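Local coordinates for protein ribulose-bisphosphate carboxylase (Alicyclobacillus acidocaldarius subsp. acidocaldarius, PDB 4NAS) that belongs to the RuBisCO large-chain family, joining an N-terminal domain to a TIM-barrel catalytic domain with a calcium-binding site, at residues Ala92-Thr97 against Leu113-Glu118; Asn242-Gly247 against Gln290-Ala295; Asp249-Leu254 against Val262-His267; Ile286-Leu291 against Ile301-Tyr306. All blocks are in the same frame, centred on the assembly; numbering follows the deposited sequence.

Contact 1. Residues Ala92-Thr97 against Leu113-Glu118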
# COMPACT_ATOMS: atom_id res chain seq x y z
N ALA B 92 -10.18 0.87 1.17
CA ALA B 92 -9.94 -0.40 1.88
C ALA B 92 -10.94 -1.48 1.47
O ALA B 92 -10.56 -2.62 1.21
CB ALA B 92 -9.98 -0.21 3.38
N SER B 93 -12.22 -1.14 1.45
CA SER B 93 -13.24 -2.14 1.16
C SER B 93 -13.07 -2.61 -0.28
O SER B 93 -13.13 -3.79 -0.56
CB SER B 93 -14.64 -1.55 1.33
OG SER B 93 -14.85 -0.58 0.33
N LEU B 94 -12.82 -1.66 -1.17
CA LEU B 94 -12.64 -1.94 -2.57
C LEU B 94 -11.44 -2.88 -2.80
O LEU B 94 -11.57 -3.94 -3.43
CB LEU B 94 -12.46 -0.63 -3.34
CG LEU B 94 -12.14 -0.85 -4.82
CD1 LEU B 94 -13.30 -1.62 -5.51
CD2 LEU B 94 -11.84 0.48 -5.54
N LEU B 95 -10.28 -2.49 -2.30
CA LEU B 95 -9.04 -3.27 -2.51
C LEU B 95 -9.05 -4.66 -1.86
O LEU B 95 -8.62 -5.66 -2.45
CB LEU B 95 -7.81 -2.43 -2.07
CG LEU B 95 -7.61 -1.25 -3.04
CD1 LEU B 95 -6.38 -0.36 -2.72
CD2 LEU B 95 -7.48 -1.77 -4.47
N VAL B 96 -9.56 -4.73 -0.63
CA VAL B 96 -9.56 -6.01 0.10
C VAL B 96 -10.51 -7.00 -0.57
O VAL B 96 -10.27 -8.22 -0.58
CB VAL B 96 -10.00 -5.83 1.54
CG1 VAL B 96 -10.38 -7.20 2.19
CG2 VAL B 96 -8.92 -5.16 2.37
N THR B 97 -11.57 -6.46 -1.15
CA THR B 97 -12.53 -7.30 -1.87
C THR B 97 -11.97 -7.77 -3.22
O THR B 97 -12.01 -8.97 -3.52
CB THR B 97 -13.85 -6.54 -2.07
OG1 THR B 97 -14.37 -6.16 -0.78
CG2 THR B 97 -14.88 -7.39 -2.85
N LEU B 113 -10.57 -2.34 -13.54
CA LEU B 113 -11.71 -2.18 -12.64
C LEU B 113 -12.78 -1.37 -13.33
O LEU B 113 -12.58 -0.19 -13.67
CB LEU B 113 -11.30 -1.47 -11.36
CG LEU B 113 -10.47 -2.29 -10.37
CD1 LEU B 113 -10.04 -1.36 -9.22
CD2 LEU B 113 -11.23 -3.50 -9.82
N GLN B 114 -13.92 -1.98 -13.58
CA GLN B 114 -15.03 -1.20 -14.12
C GLN B 114 -15.96 -0.84 -12.98
O GLN B 114 -16.57 -1.71 -12.35
CB GLN B 114 -15.76 -1.96 -15.23
CG GLN B 114 -14.88 -2.18 -16.46
CD GLN B 114 -15.51 -3.09 -17.50
OE1 GLN B 114 -16.48 -2.71 -18.16
NE2 GLN B 114 -14.96 -4.29 -17.65
N MSE B 115 -16.08 0.46 -12.71
CA MSE B 115 -16.79 0.90 -11.51
C MSE B 115 -18.13 1.57 -11.77
O MSE B 115 -18.23 2.46 -12.61
CB MSE B 115 -15.87 1.78 -10.69
CG MSE B 115 -14.69 0.97 -10.23
SE MSE B 115 -13.68 1.92 -8.95
CE MSE B 115 -15.04 3.04 -8.15
N PRO B 116 -19.16 1.10 -11.07
CA PRO B 116 -20.51 1.62 -11.29
C PRO B 116 -20.57 3.04 -10.76
O PRO B 116 -19.80 3.40 -9.86
CB PRO B 116 -21.40 0.70 -10.45
CG PRO B 116 -20.52 -0.41 -9.99
CD PRO B 116 -19.13 0.12 -9.97
N ASP B 117 -21.51 3.81 -11.29
CA ASP B 117 -21.65 5.21 -10.91
C ASP B 117 -21.89 5.38 -9.41
O ASP B 117 -21.31 6.28 -8.80
CB ASP B 117 -22.77 5.87 -11.71
CG ASP B 117 -22.80 7.37 -11.56
OD1 ASP B 117 -21.80 8.05 -11.96
OD2 ASP B 117 -23.81 7.87 -11.02
N GLU B 118 -22.74 4.54 -8.83
CA GLU B 118 -23.09 4.67 -7.41
C GLU B 118 -21.84 4.62 -6.52
O GLU B 118 -21.72 5.38 -5.55
CB GLU B 118 -24.07 3.58 -6.99
CG GLU B 118 -25.50 3.83 -7.43
CD GLU B 118 -26.34 2.56 -7.44
OE1 GLU B 118 -27.59 2.68 -7.35
OE2 GLU B 118 -25.76 1.45 -7.55

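Contact 2. Residues Asn242-Gly247 against Gln290-Ala295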
# COMPACT_ATOMS: atom_id res chain seq x y z
N ASN B 242 2.79 11.76 -0.92
CA ASN B 242 3.14 10.38 -1.26
C ASN B 242 1.96 9.44 -1.03
O ASN B 242 1.87 8.73 -0.02
CB ASN B 242 4.34 9.94 -0.44
CG ASN B 242 5.59 10.72 -0.81
OD1 ASN B 242 6.02 10.71 -1.98
ND2 ASN B 242 6.17 11.41 0.16
N VAL B 243 1.06 9.45 -1.99
CA VAL B 243 -0.25 8.81 -1.79
C VAL B 243 -0.18 7.33 -1.42
O VAL B 243 -0.85 6.85 -0.48
CB VAL B 243 -1.11 9.00 -3.04
CG1 VAL B 243 -2.50 8.41 -2.80
CG2 VAL B 243 -1.20 10.49 -3.35
N VAL B 244 0.60 6.58 -2.19
CA VAL B 244 0.69 5.14 -1.97
C VAL B 244 1.34 4.81 -0.62
O VAL B 244 0.98 3.83 0.04
CB VAL B 244 1.40 4.41 -3.16
CG1 VAL B 244 1.55 2.88 -2.89
CG2 VAL B 244 0.65 4.65 -4.47
N ALA B 245 2.31 5.62 -0.19
CA ALA B 245 2.94 5.37 1.10
C ALA B 245 1.92 5.55 2.23
O ALA B 245 1.90 4.79 3.23
CB ALA B 245 4.13 6.29 1.30
N TYR B 246 1.06 6.54 2.08
CA TYR B 246 0.14 6.86 3.17
C TYR B 246 -1.14 6.03 3.10
O TYR B 246 -1.73 5.71 4.12
CB TYR B 246 -0.21 8.34 3.15
CG TYR B 246 0.70 9.18 4.01
CD1 TYR B 246 0.71 9.03 5.39
CD2 TYR B 246 1.52 10.15 3.44
CE1 TYR B 246 1.53 9.80 6.18
CE2 TYR B 246 2.36 10.94 4.24
CZ TYR B 246 2.36 10.75 5.61
OH TYR B 246 3.15 11.54 6.41
N GLY B 247 -1.55 5.69 1.88
CA GLY B 247 -2.80 4.98 1.66
C GLY B 247 -3.87 5.85 1.05
O GLY B 247 -3.98 7.02 1.40
N GLN B 290 -6.68 5.86 -12.26
CA GLN B 290 -8.03 5.67 -11.77
C GLN B 290 -8.16 5.97 -10.28
O GLN B 290 -9.00 6.76 -9.87
CB GLN B 290 -8.45 4.22 -12.05
CG GLN B 290 -9.93 3.91 -11.78
CD GLN B 290 -10.33 2.55 -12.34
OE1 GLN B 290 -9.52 1.63 -12.39
NE2 GLN B 290 -11.59 2.42 -12.75
N LEU B 291 -7.36 5.31 -9.47
CA LEU B 291 -7.40 5.47 -8.02
C LEU B 291 -7.00 6.88 -7.54
O LEU B 291 -7.57 7.40 -6.57
CB LEU B 291 -6.48 4.45 -7.36
CG LEU B 291 -6.90 2.99 -7.56
CD1 LEU B 291 -6.09 2.07 -6.66
CD2 LEU B 291 -8.36 2.84 -7.29
N MSE B 292 -6.02 7.47 -8.21
CA MSE B 292 -5.58 8.83 -7.89
C MSE B 292 -6.67 9.87 -8.08
O MSE B 292 -6.86 10.74 -7.23
CB MSE B 292 -4.38 9.21 -8.76
CG MSE B 292 -3.11 8.48 -8.43
SE MSE B 292 -2.59 8.79 -6.59
CE MSE B 292 -0.84 7.98 -6.71
N ARG B 293 -7.39 9.80 -9.20
CA ARG B 293 -8.48 10.73 -9.45
C ARG B 293 -9.59 10.55 -8.40
O ARG B 293 -10.15 11.52 -7.87
CB ARG B 293 -9.03 10.58 -10.89
CG ARG B 293 -10.18 11.50 -11.24
CD ARG B 293 -10.53 11.36 -12.72
NE ARG B 293 -11.47 12.38 -13.17
CZ ARG B 293 -12.01 12.42 -14.38
NH1 ARG B 293 -12.86 13.38 -14.70
NH2 ARG B 293 -11.71 11.47 -15.26
N LEU B 294 -9.89 9.31 -8.07
CA LEU B 294 -10.94 9.05 -7.08
C LEU B 294 -10.56 9.59 -5.71
O LEU B 294 -11.39 10.13 -4.99
CB LEU B 294 -11.20 7.55 -6.97
CG LEU B 294 -11.80 6.85 -8.20
CD1 LEU B 294 -11.91 5.31 -7.97
CD2 LEU B 294 -13.14 7.46 -8.54
N ALA B 295 -9.28 9.43 -5.37
CA ALA B 295 -8.76 9.83 -4.07
C ALA B 295 -8.65 11.35 -3.93
O ALA B 295 -8.65 11.86 -2.82
CB ALA B 295 -7.40 9.16 -3.82

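Contact 3. Residues Asp249-Leu254 against Val262-His267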
# COMPACT_ATOMS: atom_id res chain seq x y z
N ASP B 249 -7.19 5.99 1.31
CA ASP B 249 -8.23 6.49 2.20
C ASP B 249 -7.75 7.67 3.02
O ASP B 249 -8.55 8.55 3.32
CB ASP B 249 -8.75 5.41 3.14
CG ASP B 249 -9.67 4.44 2.45
OD1 ASP B 249 -10.58 4.91 1.71
OD2 ASP B 249 -9.47 3.22 2.60
N VAL B 250 -6.47 7.66 3.39
CA VAL B 250 -5.85 8.77 4.09
C VAL B 250 -5.96 10.02 3.24
O VAL B 250 -6.44 11.06 3.71
CB VAL B 250 -4.35 8.53 4.40
CG1 VAL B 250 -3.66 9.85 4.68
CG2 VAL B 250 -4.17 7.63 5.60
N VAL B 251 -5.50 9.92 1.99
CA VAL B 251 -5.59 11.03 1.04
C VAL B 251 -7.02 11.45 0.73
O VAL B 251 -7.29 12.64 0.56
CB VAL B 251 -4.79 10.71 -0.27
CG1 VAL B 251 -4.84 11.88 -1.24
CG2 VAL B 251 -3.34 10.39 0.10
N ALA B 252 -7.94 10.48 0.68
CA ALA B 252 -9.36 10.79 0.44
C ALA B 252 -9.94 11.78 1.44
O ALA B 252 -10.70 12.69 1.06
CB ALA B 252 -10.21 9.50 0.42
N ASP B 253 -9.60 11.61 2.71
CA ASP B 253 -10.12 12.51 3.75
C ASP B 253 -9.62 13.95 3.54
O ASP B 253 -10.34 14.91 3.80
CB ASP B 253 -9.75 12.03 5.16
CG ASP B 253 -10.52 10.78 5.59
OD1 ASP B 253 -11.52 10.38 4.93
OD2 ASP B 253 -10.12 10.18 6.60
N LEU B 254 -8.38 14.08 3.08
CA LEU B 254 -7.79 15.40 2.78
C LEU B 254 -8.52 16.09 1.62
O LEU B 254 -8.81 17.29 1.65
CB LEU B 254 -6.33 15.25 2.37
CG LEU B 254 -5.19 15.03 3.37
CD1 LEU B 254 -5.52 14.00 4.42
CD2 LEU B 254 -3.93 14.61 2.60
N VAL B 262 -6.48 23.63 -0.66
CA VAL B 262 -5.27 23.71 -1.43
C VAL B 262 -5.20 22.48 -2.36
O VAL B 262 -5.66 21.40 -1.99
CB VAL B 262 -4.08 23.70 -0.46
CG1 VAL B 262 -4.23 22.54 0.51
CG2 VAL B 262 -2.77 23.60 -1.19
N PRO B 263 -4.68 22.65 -3.60
CA PRO B 263 -4.61 21.47 -4.48
C PRO B 263 -3.70 20.37 -3.94
O PRO B 263 -2.72 20.65 -3.23
CB PRO B 263 -4.04 22.04 -5.78
CG PRO B 263 -4.44 23.48 -5.77
CD PRO B 263 -4.41 23.90 -4.33
N ILE B 264 -4.01 19.12 -4.29
CA ILE B 264 -3.14 18.00 -3.96
C ILE B 264 -2.24 17.61 -5.16
O ILE B 264 -2.70 17.44 -6.29
CB ILE B 264 -3.97 16.78 -3.47
CG1 ILE B 264 -4.67 17.13 -2.14
CG2 ILE B 264 -3.09 15.52 -3.39
CD1 ILE B 264 -5.72 16.12 -1.70
N LEU B 265 -0.95 17.47 -4.90
CA LEU B 265 -0.01 17.05 -5.92
C LEU B 265 0.39 15.61 -5.57
O LEU B 265 1.21 15.37 -4.67
CB LEU B 265 1.20 18.00 -5.97
CG LEU B 265 2.45 17.60 -6.77
CD1 LEU B 265 2.14 17.53 -8.27
CD2 LEU B 265 3.65 18.57 -6.50
N ALA B 266 -0.22 14.66 -6.27
CA ALA B 266 0.04 13.23 -6.04
C ALA B 266 1.39 12.73 -6.58
O ALA B 266 1.64 12.71 -7.80
CB ALA B 266 -1.06 12.42 -6.59
N HIS B 267 2.25 12.27 -5.67
CA HIS B 267 3.56 11.76 -6.11
C HIS B 267 3.50 10.22 -6.14
O HIS B 267 2.92 9.62 -5.26
CB HIS B 267 4.71 12.26 -5.20
CG HIS B 267 6.07 11.89 -5.71
ND1 HIS B 267 6.61 10.63 -5.56
CD2 HIS B 267 6.97 12.59 -6.45
CE1 HIS B 267 7.79 10.57 -6.15
NE2 HIS B 267 8.03 11.75 -6.72

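Contact 4. Residues Ile286-Leu291 against Ile301-Tyr306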
# COMPACT_ATOMS: atom_id res chain seq x y z
N ILE B 286 -4.25 1.89 -13.05
CA ILE B 286 -5.19 1.85 -11.95
C ILE B 286 -4.54 2.57 -10.78
O ILE B 286 -5.13 3.47 -10.19
CB ILE B 286 -5.56 0.39 -11.57
CG1 ILE B 286 -6.32 -0.29 -12.71
CG2 ILE B 286 -6.36 0.32 -10.22
CD1 ILE B 286 -6.50 -1.82 -12.50
N VAL B 287 -3.31 2.20 -10.48
CA VAL B 287 -2.58 2.72 -9.31
C VAL B 287 -2.33 4.24 -9.40
O VAL B 287 -2.56 4.99 -8.45
CB VAL B 287 -1.23 2.00 -9.14
CG1 VAL B 287 -0.43 2.59 -7.98
CG2 VAL B 287 -1.43 0.49 -8.93
N LEU B 288 -1.88 4.67 -10.57
CA LEU B 288 -1.52 6.08 -10.78
C LEU B 288 -2.59 6.89 -11.48
O LEU B 288 -2.45 8.10 -11.63
CB LEU B 288 -0.20 6.18 -11.57
CG LEU B 288 0.97 5.51 -10.86
CD1 LEU B 288 2.22 5.52 -11.73
CD2 LEU B 288 1.24 6.20 -9.53
N GLY B 289 -3.67 6.25 -11.91
CA GLY B 289 -4.63 6.99 -12.71
C GLY B 289 -6.02 7.00 -12.12
O GLY B 289 -6.48 8.00 -11.55
N GLN B 290 -6.68 5.86 -12.26
CA GLN B 290 -8.03 5.67 -11.77
C GLN B 290 -8.16 5.97 -10.28
O GLN B 290 -9.00 6.76 -9.87
CB GLN B 290 -8.45 4.22 -12.05
CG GLN B 290 -9.93 3.91 -11.78
CD GLN B 290 -10.33 2.55 -12.34
OE1 GLN B 290 -9.52 1.63 -12.39
NE2 GLN B 290 -11.59 2.42 -12.75
N LEU B 291 -7.36 5.31 -9.47
CA LEU B 291 -7.40 5.47 -8.02
C LEU B 291 -7.00 6.88 -7.54
O LEU B 291 -7.57 7.40 -6.57
CB LEU B 291 -6.48 4.45 -7.36
CG LEU B 291 -6.90 2.99 -7.56
CD1 LEU B 291 -6.09 2.07 -6.66
CD2 LEU B 291 -8.36 2.84 -7.29
N ILE B 301 1.49 12.93 -10.97
CA ILE B 301 2.84 12.71 -11.48
C ILE B 301 2.98 11.22 -11.78
O ILE B 301 2.61 10.40 -10.96
CB ILE B 301 3.88 13.10 -10.40
CG1 ILE B 301 3.78 14.58 -10.03
CG2 ILE B 301 5.30 12.66 -10.82
CD1 ILE B 301 4.64 14.98 -8.82
N PHE B 302 3.49 10.87 -12.96
CA PHE B 302 3.65 9.47 -13.36
C PHE B 302 4.83 9.41 -14.34
O PHE B 302 5.20 10.44 -14.92
CB PHE B 302 2.34 8.91 -13.99
CG PHE B 302 1.82 9.73 -15.15
CD1 PHE B 302 0.98 10.81 -14.93
CD2 PHE B 302 2.21 9.43 -16.46
CE1 PHE B 302 0.52 11.57 -16.00
CE2 PHE B 302 1.75 10.20 -17.54
CZ PHE B 302 0.91 11.28 -17.31
N PRO B 303 5.48 8.23 -14.49
CA PRO B 303 6.64 8.14 -15.40
C PRO B 303 6.25 8.42 -16.85
O PRO B 303 5.25 7.85 -17.29
CB PRO B 303 7.08 6.67 -15.25
CG PRO B 303 6.63 6.29 -13.91
CD PRO B 303 5.36 7.03 -13.63
N SER B 304 7.00 9.29 -17.55
CA SER B 304 6.71 9.62 -18.95
C SER B 304 7.15 8.51 -19.89
O SER B 304 7.90 7.62 -19.49
CB SER B 304 7.42 10.90 -19.39
OG SER B 304 8.81 10.64 -19.63
N MSE B 305 6.73 8.61 -21.15
CA MSE B 305 7.13 7.65 -22.17
C MSE B 305 8.52 8.02 -22.67
O MSE B 305 9.02 7.37 -23.58
CB MSE B 305 6.14 7.66 -23.34
CG MSE B 305 4.85 6.90 -23.08
SE MSE B 305 5.23 5.00 -22.90
CE MSE B 305 5.31 4.56 -24.80
N TYR B 306 9.13 9.03 -22.05
CA TYR B 306 10.41 9.58 -22.52
C TYR B 306 11.62 9.33 -21.59
O TYR B 306 12.76 9.71 -21.90
CB TYR B 306 10.22 11.08 -22.87
CG TYR B 306 9.14 11.24 -23.94
CD1 TYR B 306 9.37 10.81 -25.24
CD2 TYR B 306 7.87 11.70 -23.62
CE1 TYR B 306 8.38 10.89 -26.21
CE2 TYR B 306 6.87 11.79 -24.58
CZ TYR B 306 7.13 11.38 -25.88
OH TYR B 306 6.16 11.46 -26.86
O HOH W 1 -0.56 10.33 -11.19

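Contact 1. Residues Ala92-Thr97 against Leu113-Glu118
Leu94, on helix 91-99, meets Leu113 near the end of strand 108-114 and selenomethionine Met115 just after it through apolar contacts alone. The closer one is between Leu94 CD2 and Met115 SE, 4.1 Å apart; the two side chains pass at a slant, with a methyl against the selenium. Met115 arrives there because its chain runs out extended to SE and then bends at chi3 (28°), which turns CE off the line of the chain. Leu113 offers CD1 to the same methyl, at a looser 4.5 Å from Leu94 CD2. Leu94 itself has CG anti to the backbone N (chi1 175°), which carries its branch out toward the strand.

Hydrogen bonding stays within the helix. Thr97 OG1 donates to Ser93 O over 2.7 Å, while Thr97 N reaches that oxygen from the opposite face of its plane, so two donors grip one carbonyl. Ser93 and Thr97 pack on Phe182, and Val96 on Asn242, of the second subunit.

With no polar bond across it, this contact between a helix and a strand end of the N-terminal domain probably draws on dispersion and the exclusion of water.

Contact 2. Residues Asn242-Gly247 against Gln290-Ala295
Selenomethionine Met292 and Val243 reach toward each other tip to tip, joining two helical elements of the TIM-barrel domain: the short helix 243-246 that directly follows strand 238-242, and helix 284-295. Met292 illustrates how a flexible chain can bridge helices whose nearest CA atoms, those of Val243 and Met292, stand 8.1 Å apart. Its CB leaves the helix without pointing straight at the partner, and the first torsion puts CG beside the backbone N. CG makes no close approach to segment 242-247. The bend comes next, at chi2 (-59°), and it swings the heavy atom across. SE then settles against the whole branch point of Val243, 3.8 Å from Val243 CG1 and 3.9 Å from each of Val243 CB and CG2. The terminal methyl goes further and serves two residues of the short helix. Around this pair, Tyr248 and Ala266 pack on both Val243 and Met292, which are buried, whereas Val244 is partly exposed; on another side of the short helix Ala245 meets Val96 of the second subunit. At the tip of the chain, Met292 CE lies 3.8 Å from Val243 CB and 4.3 Å from Val244 CG2.

Contact 3. Residues Asp249-Leu254 against Val262-His267
Ile264 extends its delta methyl into the angle between Val251 and Leu254, two residues three positions apart on one side of helix 248-256. Ile264 CD1 lies 4.2 Å from Leu254 CB and 4.4 Å from Val251 CG1, and the two partners subtend about 74° at that methyl, so the tip is approached from two distinct directions. The torsions account for its reach: CG1 stands anti to the carbonyl carbon (chi1 -65°), and CD1 continues the chain almost fully extended (chi2 169°). The gamma methyl is less closely engaged, with Ile264 CG2 4.6 Å from Val251 CG1. Leu254 meets the isoleucine with the root of its side chain, for Leu254 CD2 remains 4.9 Å from Ile264 CD1.

This is the second half of a beta-alpha-beta crossover in the TIM barrel. Strand 238-242 leads through helices 243-246 and 248-256 into strand 264-267, its parallel neighbour in the sheet, and the helix lies against the strand that it precedes. Val251 also touches Val241, and thus spans both strands of the unit, while Ile264 N is bonded to Asp298 OD2 near the start of the next strand. The helix also faces the second subunit, where Val250 packs on its counterpart, Val250 of that chain. Further along the strand, His267 touches Glu179, a residue of the calcium site, and its ND1 is hydrogen-bonded to Ala269 N.

Contact 4. Residues Ile286-Leu291 against Ile301-Tyr306
The two rings next to Leu288, those of Phe302 and Pro303, behave differently. Phe302 has its CB directed at helix 284-295, but CG sits between the backbone N and the carbonyl carbon (chi1 55°), which turns the phenyl away; its nearest ring atom, Phe302 CG, stays 5.4 Å from Leu288 CD1. The phenyl instead packs on Pro334 and Pro336 of the next strand. What Leu288 meets is the stem, with Leu288 CD1 4.1 Å from Phe302 CB. Pro303 does use its ring: Leu288 CD1 lies 4.0 Å from Pro303 CD, the leucine side chain running at about a right angle to it. One methyl is therefore shared by two consecutive residues.

The polar link is indirect. A water donates to Leu288 O over 3.0 Å and to Ile301 O over 3.2 Å, tying two carbonyls that could not bond to each other. The helix is wider than usual at this level, since Leu291 N bonds to Ile286 O in a pi-type turn. Beyond the strand, Ser304 OG accepts from Tyr306 N at 2.9 Å, an ST turn that shapes the departing loop.

A leucine of a helix seated on the strand that follows it, near that strand's C-terminal end, is the alpha-to-beta packing of a TIM barrel.

Helix 284-295 serves both contact 2 and contact 4, whose centres are 11 Å apart, and Met292 CG comes within 3.5 Å of Val287 O between them. Contact 3 lies closer still to contact 2, 7 Å between centres, with Val243 CG1 only 3.6 Å from Val251 CG2. Contacts 3 and 4 sit on neighbouring strands, joined by the hydrogen bond from Ile301 N to Ala266 O (3.2 Å). Contact 1 belongs to the N-terminal domain, yet Gln290 NE2 reaches Leu113 O (2.9 Å) and Ala92 N reaches Asp249 OD2 (2.8 Å). Glu179, which with carboxylated Lys176 and Asp178 binds calcium, is touched by the side chains of Asn242 and His267.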